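Local coordinates for chitin oligosaccahride binding protein NagB1 (Paenibacillus sp. FPU-7, PDB 7EHP), which binds chitin oligosaccharides such as N,N'-diacetylchitobiose as an extracellular solute-binding protein, probably delivering them to a membrane transporter for uptake, at residues N173-R178 and F265-V270; I258-G263 and V334-R339. All blocks are in the same frame, centred on the assembly; numbering follows the deposited sequence.

Interaction 1: N173-R178 and F265-V270; sequences NTLWVR and FSFPDV
Ser-266 opens the contact, its OG 3.3 Å from NH2 of Arg-178 and near the guanidinium plane. Phe-267 does double duty. Its backbone O takes a nearly straight bond from Arg-178 NH2 (2.9 Å, 164° at the hydrogen), within the guanidinium plane, while CG, anti to the backbone N (chi1 -168°), brings the ring over to the helix, where Thr-174 and Leu-175 meet it obliquely. Leu-175 CD2 touches Phe-267 CE2 at 3.5 Å, and Thr-174 CG2 rests 3.8 Å from Phe-267 CB. A large flat ring suits this place, bordered also by Phe-241 and Leu-143.

Pro-268, whose CA-CB bond points away from the helix, offers its carbonyl. Arg-178 NE reaches Pro-268 O at 3.0 Å, again in the guanidinium plane, but from above the carbonyl plane. Asp-269 follows over one guanidinium face, OD1 3.6 Å from Arg-178 NE and the two planar groups 77° apart: a salt bridge of charge alone, since OD1 lies well off the guanidinium plane and no N-H points at it; OD1 also accepts a hydrogen bond from Gly-276 N. Val-270 lays CG2 3.9 Å from Arg-178 CB, packing against the arginine's aliphatic base. Arginine fits because its planar end has several N-H donors: NH2 also bonds Met-277 O. Helix 165-180 is thus tied to the loop after strand 262-265, its buried cation held by three carbonyl oxygens and probably stabilised further by Asp-269.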
loop_
_atom_site.group_PDB
_atom_site.type_symbol
_atom_site.label_atom_id
_atom_site.label_comp_id
_atom_site.label_asym_id
_atom_site.label_seq_id
_atom_site.Cartn_x
_atom_site.Cartn_y
_atom_site.Cartn_z
ATOM N N ASN A 173 1.347 11.365 0.519
ATOM C CA ASN A 173 0.762 11.150 -0.793
ATOM C C ASN A 173 -0.483 11.988 -0.795
ATOM O O ASN A 173 -0.798 12.769 -1.685
ATOM C CB ASN A 173 0.051 9.774 -1.055
ATOM C CG ASN A 173 0.058 9.475 -2.520
ATOM O OD1 ASN A 173 1.093 9.807 -3.058
ATOM N ND2 ASN A 173 -1.201 9.473 -3.207
ATOM N N THR A 174 -1.230 11.622 0.258
ATOM C CA THR A 174 -2.595 12.141 0.489
ATOM C C THR A 174 -2.583 13.621 0.815
ATOM O O THR A 174 -3.508 14.347 0.429
ATOM C CB THR A 174 -3.266 11.388 1.654
ATOM O OG1 THR A 174 -3.590 10.037 1.320
ATOM C CG2 THR A 174 -4.531 12.113 2.161
ATOM N N LEU A 175 -1.536 14.096 1.493
ATOM C CA LEU A 175 -1.501 15.520 1.793
ATOM C C LEU A 175 -1.326 16.349 0.526
ATOM O O LEU A 175 -2.059 17.318 0.330
ATOM C CB LEU A 175 -0.402 15.815 2.811
ATOM C CG LEU A 175 -0.924 15.755 4.252
ATOM C CD1 LEU A 175 0.226 15.925 5.250
ATOM C CD2 LEU A 175 -1.979 16.835 4.455
ATOM N N TRP A 176 -0.378 15.992 -0.362
ATOM C CA TRP A 176 -0.237 16.873 -1.527
ATOM C C TRP A 176 -1.364 16.646 -2.528
ATOM O O TRP A 176 -1.660 17.543 -3.320
ATOM C CB TRP A 176 1.120 16.754 -2.276
ATOM C CG TRP A 176 1.295 15.568 -3.256
ATOM C CD1 TRP A 176 0.779 15.496 -4.514
ATOM C CD2 TRP A 176 2.197 14.443 -3.143
ATOM N NE1 TRP A 176 1.180 14.343 -5.143
ATOM C CE2 TRP A 176 2.055 13.678 -4.328
ATOM C CE3 TRP A 176 3.060 13.972 -2.139
ATOM C CZ2 TRP A 176 2.744 12.476 -4.539
ATOM C CZ3 TRP A 176 3.737 12.780 -2.346
ATOM C CH2 TRP A 176 3.576 12.044 -3.541
ATOM N N VAL A 177 -1.997 15.467 -2.522
ATOM C CA VAL A 177 -3.178 15.267 -3.358
ATOM C C VAL A 177 -4.362 16.049 -2.793
ATOM O O VAL A 177 -5.174 16.603 -3.548
ATOM C CB VAL A 177 -3.515 13.767 -3.517
ATOM C CG1 VAL A 177 -4.932 13.578 -4.127
ATOM C CG2 VAL A 177 -2.450 13.049 -4.375
ATOM N N ARG A 178 -4.484 16.114 -1.469
ATOM C CA ARG A 178 -5.480 16.998 -0.865
ATOM C C ARG A 178 -5.345 18.423 -1.394
ATOM O O ARG A 178 -6.340 19.069 -1.750
ATOM C CB ARG A 178 -5.345 17.000 0.662
ATOM C CG ARG A 178 -6.072 15.844 1.376
ATOM C CD ARG A 178 -7.530 16.132 1.685
ATOM N NE ARG A 178 -8.173 14.980 2.314
ATOM C CZ ARG A 178 -8.489 13.852 1.672
ATOM N NH1 ARG A 178 -8.237 13.740 0.381
ATOM N NH2 ARG A 178 -9.060 12.836 2.316
ATOM N N PHE A 265 -10.812 6.576 9.776
ATOM C CA PHE A 265 -11.500 7.610 9.013
ATOM C C PHE A 265 -10.605 8.127 7.894
ATOM O O PHE A 265 -9.376 8.074 7.976
ATOM C CB PHE A 265 -11.985 8.771 9.909
ATOM C CG PHE A 265 -10.903 9.421 10.734
ATOM C CD1 PHE A 265 -10.119 10.431 10.208
ATOM C CD2 PHE A 265 -10.694 9.037 12.045
ATOM C CE1 PHE A 265 -9.122 11.034 10.970
ATOM C CE2 PHE A 265 -9.702 9.632 12.812
ATOM C CZ PHE A 265 -8.918 10.635 12.273
ATOM N N SER A 266 -11.241 8.629 6.839
ATOM C CA SER A 266 -10.505 9.289 5.770
ATOM C C SER A 266 -9.832 10.552 6.302
ATOM O O SER A 266 -10.321 11.199 7.234
ATOM C CB SER A 266 -11.447 9.625 4.616
ATOM O OG SER A 266 -10.772 10.344 3.601
ATOM N N PHE A 267 -8.683 10.884 5.719
ATOM C CA PHE A 267 -7.892 12.011 6.201
ATOM C C PHE A 267 -8.702 13.300 6.108
ATOM O O PHE A 267 -9.393 13.519 5.112
ATOM C CB PHE A 267 -6.606 12.151 5.383
ATOM C CG PHE A 267 -5.623 13.083 5.985
ATOM C CD1 PHE A 267 -4.768 12.655 6.989
ATOM C CD2 PHE A 267 -5.587 14.417 5.585
ATOM C CE1 PHE A 267 -3.856 13.541 7.568
ATOM C CE2 PHE A 267 -4.696 15.310 6.151
ATOM C CZ PHE A 267 -3.832 14.880 7.152
ATOM N N PRO A 268 -8.626 14.179 7.113
ATOM C CA PRO A 268 -9.388 15.433 7.062
ATOM C C PRO A 268 -9.203 16.212 5.763
ATOM O O PRO A 268 -8.148 16.166 5.119
ATOM C CB PRO A 268 -8.844 16.216 8.262
ATOM C CG PRO A 268 -8.450 15.151 9.231
ATOM C CD PRO A 268 -7.879 14.047 8.379
ATOM N N ASP A 269 -10.262 16.920 5.370
ATOM C CA ASP A 269 -10.167 17.831 4.246
ATOM C C ASP A 269 -9.351 19.059 4.640
ATOM O O ASP A 269 -9.219 19.385 5.819
ATOM C CB ASP A 269 -11.561 18.240 3.789
ATOM C CG ASP A 269 -12.243 17.154 2.986
ATOM O OD1 ASP A 269 -11.537 16.214 2.548
ATOM O OD2 ASP A 269 -13.477 17.244 2.793
ATOM N N VAL A 270 -8.782 19.732 3.635
ATOM C CA VAL A 270 -7.937 20.901 3.861
ATOM C C VAL A 270 -8.353 22.115 3.037
ATOM O O VAL A 270 -7.698 23.155 3.120
ATOM C CB VAL A 270 -6.446 20.587 3.610
ATOM C CG1 VAL A 270 -6.015 19.319 4.356
ATOM C CG2 VAL A 270 -6.169 20.494 2.131
#

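Interaction 2: I258-G263 and V334-R339; sequences IAEDIG and VHPVIR
The imidazole of His-335 meets the turn at Ala-259 edge-on, with CE1 3.2 Å from Ala-259 O and that oxygen near the ring plane. CG stands anti to the backbone N (chi1 -172°), which carries the ring out toward the turn. Ile-262 O also lies near the ring plane, 4.0 Å from His-335 NE2. Glu-260 slides past the ring in the opposite direction, its carboxylate turned 51° from the imidazole and OE2 3.6 Å from His-335 CE1; were the histidine protonated, the acid would probably steady that charge. The Glu-260 side chain crosses that of Pro-336 at about a right angle, with Glu-260 OE1 3.5 Å from Pro-336 CG.

The fold explains the meeting: a type I turn, Ala-259 to Ile-262, leads into strand 262-265, whose Gly-263 pairs with Tyr-124 of the long strand 109-125, while His-335 is the N-cap residue of helix 336-344. Proline suits the first turn of that helix, where no backbone N-H is needed for an internal bond. An alanine in place of His-335 would remove the ring and would probably open a gap between the turn and the start of the helix, leaving Ala-259 O without its imidazole neighbour.

Deeper in, Ile-262 and Val-337 lie side by side, pointing the same way, with their CG2 methyls 4.0 Å apart. Val-337 CG2 also comes within 3.8 Å of Gly-263 C, and the CA atoms of Gly-263 and Val-337 are a close 4.8 Å apart.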
loop_
_atom_site.group_PDB
_atom_site.type_symbol
_atom_site.label_atom_id
_atom_site.label_comp_id
_atom_site.label_asym_id
_atom_site.label_seq_id
_atom_site.Cartn_x
_atom_site.Cartn_y
_atom_site.Cartn_z
ATOM N N ILE A 258 -6.393 -2.567 22.657
ATOM C CA ILE A 258 -7.459 -1.652 22.276
ATOM C C ILE A 258 -8.222 -2.169 21.057
ATOM O O ILE A 258 -8.608 -1.387 20.181
ATOM C CB ILE A 258 -6.844 -0.267 22.007
ATOM C CG1 ILE A 258 -5.814 -0.380 20.875
ATOM C CG2 ILE A 258 -6.181 0.292 23.272
ATOM C CD1 ILE A 258 -5.520 0.913 20.162
ATOM N N ALA A 259 -8.481 -3.478 21.009
ATOM C CA ALA A 259 -8.948 -4.106 19.771
ATOM C C ALA A 259 -10.304 -3.560 19.308
ATOM O O ALA A 259 -10.462 -3.165 18.147
ATOM C CB ALA A 259 -9.007 -5.622 19.958
ATOM N N GLU A 260 -11.306 -3.545 20.190
ATOM C CA GLU A 260 -12.637 -3.150 19.735
ATOM C C GLU A 260 -12.789 -1.642 19.578
ATOM O O GLU A 260 -13.621 -1.182 18.787
ATOM C CB GLU A 260 -13.712 -3.678 20.691
ATOM C CG GLU A 260 -15.133 -3.734 20.108
ATOM C CD GLU A 260 -15.270 -4.560 18.820
ATOM O OE1 GLU A 260 -16.346 -4.463 18.181
ATOM O OE2 GLU A 260 -14.336 -5.322 18.458
ATOM N N ASP A 261 -12.024 -0.846 20.312
ATOM C CA ASP A 261 -12.139 0.593 20.141
ATOM C C ASP A 261 -11.154 1.140 19.105
ATOM O O ASP A 261 -10.776 2.322 19.170
ATOM C CB ASP A 261 -12.025 1.291 21.503
ATOM C CG ASP A 261 -10.875 0.773 22.337
ATOM O OD1 ASP A 261 -9.789 0.567 21.773
ATOM O OD2 ASP A 261 -11.072 0.530 23.551
ATOM N N ILE A 262 -10.752 0.312 18.121
ATOM C CA ILE A 262 -9.959 0.776 16.981
ATOM C C ILE A 262 -10.905 1.154 15.850
ATOM O O ILE A 262 -11.774 0.361 15.466
ATOM C CB ILE A 262 -8.960 -0.296 16.515
ATOM C CG1 ILE A 262 -7.741 -0.333 17.427
ATOM C CG2 ILE A 262 -8.481 0.027 15.095
ATOM C CD1 ILE A 262 -6.803 -1.498 17.163
ATOM N N GLY A 263 -10.732 2.359 15.306
ATOM C CA GLY A 263 -11.522 2.811 14.174
ATOM C C GLY A 263 -10.689 3.343 13.020
ATOM O O GLY A 263 -9.462 3.234 13.020
ATOM N N VAL A 334 -18.055 -8.744 9.990
ATOM C CA VAL A 334 -16.658 -8.333 10.120
ATOM C C VAL A 334 -16.525 -7.246 11.182
ATOM O O VAL A 334 -17.500 -6.611 11.591
ATOM C CB VAL A 334 -16.071 -7.803 8.792
ATOM C CG1 VAL A 334 -15.799 -8.948 7.804
ATOM C CG2 VAL A 334 -16.994 -6.744 8.198
ATOM N N HIS A 335 -15.280 -7.007 11.581
ATOM C CA HIS A 335 -14.929 -6.011 12.578
ATOM C C HIS A 335 -15.433 -4.616 12.187
ATOM O O HIS A 335 -15.513 -4.282 10.996
ATOM C CB HIS A 335 -13.411 -6.026 12.747
ATOM C CG HIS A 335 -12.914 -5.179 13.869
ATOM N ND1 HIS A 335 -12.299 -5.712 14.981
ATOM C CD2 HIS A 335 -12.878 -3.834 14.027
ATOM C CE1 HIS A 335 -11.966 -4.732 15.803
ATOM N NE2 HIS A 335 -12.297 -3.582 15.244
ATOM N N PRO A 336 -15.815 -3.792 13.176
ATOM C CA PRO A 336 -16.188 -2.397 12.880
ATOM C C PRO A 336 -15.177 -1.641 12.034
ATOM O O PRO A 336 -15.578 -0.927 11.106
ATOM C CB PRO A 336 -16.311 -1.789 14.284
ATOM C CG PRO A 336 -16.777 -2.929 15.108
ATOM C CD PRO A 336 -15.974 -4.089 14.614
ATOM N N VAL A 337 -13.879 -1.762 12.337
ATOM C CA VAL A 337 -12.866 -1.039 11.570
ATOM C C VAL A 337 -12.974 -1.397 10.103
ATOM O O VAL A 337 -12.665 -0.578 9.231
ATOM C CB VAL A 337 -11.446 -1.323 12.100
ATOM C CG1 VAL A 337 -10.960 -2.696 11.640
ATOM C CG2 VAL A 337 -10.484 -0.239 11.634
ATOM N N ILE A 338 -13.445 -2.611 9.805
ATOM C CA ILE A 338 -13.593 -3.030 8.421
ATOM C C ILE A 338 -14.802 -2.365 7.781
ATOM O O ILE A 338 -14.728 -1.928 6.628
ATOM C CB ILE A 338 -13.671 -4.565 8.322
ATOM C CG1 ILE A 338 -12.431 -5.223 8.941
ATOM C CG2 ILE A 338 -13.819 -4.989 6.861
ATOM C CD1 ILE A 338 -11.112 -4.788 8.345
ATOM N N ARG A 339 -15.938 -2.286 8.497
ATOM C CA ARG A 339 -17.060 -1.509 7.968
ATOM C C ARG A 339 -16.608 -0.082 7.709
ATOM O O ARG A 339 -16.883 0.496 6.647
ATOM C CB ARG A 339 -18.260 -1.446 8.929
ATOM C CG ARG A 339 -19.314 -2.572 9.018
ATOM C CD ARG A 339 -20.236 -2.540 7.772
ATOM N NE ARG A 339 -21.612 -3.023 7.971
ATOM C CZ ARG A 339 -21.994 -4.293 7.904
ATOM N NH1 ARG A 339 -23.275 -4.633 8.083
ATOM N NH2 ARG A 339 -21.076 -5.239 7.791
#

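Strand 262-265 connects the two contacts: 258-263 leads into it and 265-270 leaves its far end, so the paired segments alternate along the chain. The contact centres are about 22 Å apart, and apart from adjoining in sequence the contacts do not touch. Interaction 1 is buried and ties the strand's exit to helix 165-180; interaction 2, partly buried, sets the strand's entry against the start of helix 336-344. Toward the sugar, interaction 1 is the one to note: the side chain of Thr-174 is about 10 Å from a bound N-acetylglucosamine, near the chitin-oligosaccharide pocket, though too far for direct contact.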